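Local coordinates for protein putative glycoside hydrolase (Parabacteroides distasonis ATCC 8503, PDB 3GYC) that is probably a glycoside hydrolase of the TIM-barrel, cellulase-like kind, cleaving glycosidic bonds in carbohydrates whose identity is not established, at residues N160-D165 with F208-D213. Residues are numbered along the deposited sequence; the frame is centred on the assembly and turned at random.
Sequences NEWPGD and FLYSFD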
loop_
_atom_site.group_PDB
_atom_site.type_symbol
_atom_site.label_atom_id
_atom_site.label_comp_id
_atom_site.label_asym_id
_atom_site.label_seq_id
_atom_site.Cartn_x
_atom_site.Cartn_y
_atom_site.Cartn_z
ATOM N N ASN A 160 -3.788 2.291 -6.190
ATOM C CA ASN A 160 -2.411 2.385 -5.747
ATOM C C ASN A 160 -1.638 3.438 -6.515
ATOM O O ASN A 160 -1.621 3.410 -7.745
ATOM C CB ASN A 160 -1.697 1.061 -5.970
ATOM C CG ASN A 160 -0.212 1.138 -5.656
ATOM O OD1 ASN A 160 0.188 1.183 -4.475
ATOM N ND2 ASN A 160 0.623 1.134 -6.710
ATOM N N GLU A 161 -0.969 4.342 -5.793
ATOM C CA GLU A 161 -0.053 5.332 -6.407
ATOM C C GLU A 161 -0.641 6.084 -7.572
ATOM O O GLU A 161 -0.049 6.229 -8.658
ATOM C CB GLU A 161 1.277 4.674 -6.757
ATOM C CG GLU A 161 1.935 4.192 -5.472
ATOM C CD GLU A 161 3.218 3.408 -5.641
ATOM O OE1 GLU A 161 3.483 2.895 -6.762
ATOM O OE2 GLU A 161 3.934 3.286 -4.605
ATOM N N TRP A 162 -1.837 6.590 -7.313
ATOM C CA TRP A 162 -2.531 7.435 -8.271
ATOM C C TRP A 162 -1.694 8.680 -8.606
ATOM O O TRP A 162 -1.127 9.305 -7.711
ATOM C CB TRP A 162 -3.868 7.861 -7.680
ATOM C CG TRP A 162 -4.744 8.728 -8.594
ATOM C CD1 TRP A 162 -4.855 10.079 -8.582
ATOM C CD2 TRP A 162 -5.633 8.261 -9.619
ATOM N NE1 TRP A 162 -5.753 10.492 -9.540
ATOM C CE2 TRP A 162 -6.241 9.394 -10.192
ATOM C CE3 TRP A 162 -5.966 6.992 -10.111
ATOM C CZ2 TRP A 162 -7.169 9.298 -11.224
ATOM C CZ3 TRP A 162 -6.875 6.895 -11.140
ATOM C CH2 TRP A 162 -7.465 8.046 -11.698
ATOM N N PRO A 163 -1.646 9.078 -9.891
ATOM C CA PRO A 163 -2.298 8.462 -11.036
ATOM C C PRO A 163 -1.299 7.790 -11.978
ATOM O O PRO A 163 -1.411 7.940 -13.180
ATOM C CB PRO A 163 -2.952 9.667 -11.715
ATOM C CG PRO A 163 -1.957 10.739 -11.544
ATOM C CD PRO A 163 -1.266 10.466 -10.208
ATOM N N GLY A 164 -0.323 7.066 -11.446
ATOM C CA GLY A 164 0.695 6.405 -12.289
ATOM C C GLY A 164 0.110 5.527 -13.396
ATOM O O GLY A 164 -0.770 4.693 -13.143
ATOM N N ASP A 165 0.608 5.675 -14.618
ATOM C CA ASP A 165 0.060 4.888 -15.738
ATOM C C ASP A 165 0.238 3.361 -15.640
ATOM O O ASP A 165 -0.461 2.628 -16.329
ATOM C CB ASP A 165 0.516 5.419 -17.104
ATOM C CG ASP A 165 2.021 5.453 -17.270
ATOM O OD1 ASP A 165 2.748 4.855 -16.452
ATOM O OD2 ASP A 165 2.477 6.098 -18.251
ATOM N N PHE A 208 -12.773 6.533 2.359
ATOM C CA PHE A 208 -12.313 6.419 0.976
ATOM C C PHE A 208 -11.161 7.350 0.695
ATOM O O PHE A 208 -11.100 8.464 1.215
ATOM C CB PHE A 208 -13.432 6.768 0.002
ATOM C CG PHE A 208 -14.551 5.751 -0.038
ATOM C CD1 PHE A 208 -14.351 4.504 -0.632
ATOM C CD2 PHE A 208 -15.794 6.051 0.460
ATOM C CE1 PHE A 208 -15.376 3.557 -0.696
ATOM C CE2 PHE A 208 -16.812 5.112 0.416
ATOM C CZ PHE A 208 -16.584 3.850 -0.156
ATOM N N LEU A 209 -10.271 6.909 -0.180
ATOM C CA LEU A 209 -9.118 7.700 -0.595
ATOM C C LEU A 209 -8.544 7.164 -1.897
ATOM O O LEU A 209 -9.065 6.206 -2.446
ATOM C CB LEU A 209 -8.012 7.578 0.465
ATOM C CG LEU A 209 -7.284 6.223 0.507
ATOM C CD1 LEU A 209 -5.852 6.417 0.956
ATOM C CD2 LEU A 209 -8.072 5.209 1.352
ATOM N N TYR A 210 -7.482 7.823 -2.375
ATOM C CA TYR A 210 -6.604 7.322 -3.419
ATOM C C TYR A 210 -5.209 7.453 -2.803
ATOM O O TYR A 210 -4.938 8.451 -2.107
ATOM C CB TYR A 210 -6.656 8.128 -4.690
ATOM C CG TYR A 210 -7.835 7.925 -5.621
ATOM C CD1 TYR A 210 -9.102 8.351 -5.287
ATOM C CD2 TYR A 210 -7.644 7.405 -6.904
ATOM C CE1 TYR A 210 -10.179 8.230 -6.186
ATOM C CE2 TYR A 210 -8.697 7.277 -7.795
ATOM C CZ TYR A 210 -9.956 7.694 -7.441
ATOM O OH TYR A 210 -10.989 7.561 -8.322
ATOM N N SER A 211 -4.332 6.463 -3.011
ATOM C CA SER A 211 -2.994 6.495 -2.416
ATOM C C SER A 211 -1.969 7.098 -3.377
ATOM O O SER A 211 -2.051 6.917 -4.584
ATOM C CB SER A 211 -2.541 5.111 -1.955
ATOM O OG SER A 211 -2.454 4.171 -3.007
ATOM N N PHE A 212 -1.011 7.810 -2.794
ATOM C CA PHE A 212 -0.009 8.543 -3.518
ATOM C C PHE A 212 1.450 8.246 -3.110
ATOM O O PHE A 212 1.722 7.831 -1.978
ATOM C CB PHE A 212 -0.241 10.033 -3.305
ATOM C CG PHE A 212 -1.664 10.502 -3.554
ATOM C CD1 PHE A 212 -2.394 10.067 -4.643
ATOM C CD2 PHE A 212 -2.217 11.482 -2.735
ATOM C CE1 PHE A 212 -3.667 10.516 -4.866
ATOM C CE2 PHE A 212 -3.489 11.957 -2.959
ATOM C CZ PHE A 212 -4.217 11.471 -4.031
ATOM N N ASP A 213 2.376 8.437 -4.062
ATOM C CA ASP A 213 3.807 8.327 -3.796
ATOM C C ASP A 213 4.580 9.626 -4.147
ATOM O O ASP A 213 5.791 9.690 -3.924
ATOM C CB ASP A 213 4.433 7.145 -4.541
ATOM C CG ASP A 213 4.303 7.273 -6.079
ATOM O OD1 ASP A 213 3.557 8.154 -6.577
ATOM O OD2 ASP A 213 4.953 6.476 -6.793
HETATM O O HOH W 1 1.968 7.762 -9.133
HETATM O O HOH W 2 1.271 9.550 -6.507
#
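Glu161 and Phe212 bring the backbones together, their CA atoms 4.3 Å apart, where the loop after strand 153-157 runs past the chain leaving the neighbouring parallel strand 208-209. Two hydrogen bonds join the segments through Ser211. Trp162 N donates to Ser211 O at 2.8 Å, and Glu161 N reaches Ser211 OG at 3.2 Å. With chi1 at 61°, Ser211 holds OG between its own N and carbonyl carbon, and the same hydroxyl also bonds Asp157.

Trp162 carries the apolar half. An edge of Tyr210, CD2 and CE2, comes down on one indole face in a T-shaped stack, planes 64° apart, with Trp162 CD2 3.5 Å from Tyr210 CD2; the cis-linked Pro163 sets its CB against the opposite face, toward the rim. Phe212 runs alongside, CE1 3.9 Å from Trp162 CB, and helix 186-200 closes in through Met192, while Ser188 binds the indole NE1. With an alanine here in place of Trp162, the Tyr210 edge would probably lose its aromatic face and Ser188 its indole N-H.

At the other end the carboxylates of Glu161 and Asp213 are stacked, planes 24° apart, with Glu161 OE1 3.9 Å from Asp213 OD2. His234 bonds Glu161 OE2, and Asn160 ND2 adds a weak bond to OE1. One water bridges Glu161 O and Asp213 OD1; a second hydrogen-bonds Trp162 O and accepts from Asp213 N, its oxygen 2.9 Å from that nitrogen. Thus an aromatic cluster backs an acidic pair at the C-terminal end of the barrel strands, where TIM-barrel enzymes keep their active sites; Glu161, in an Asn-Glu pair following the fourth strand, is placed like the acid/base of clan A glycosidases, a role here only inferred.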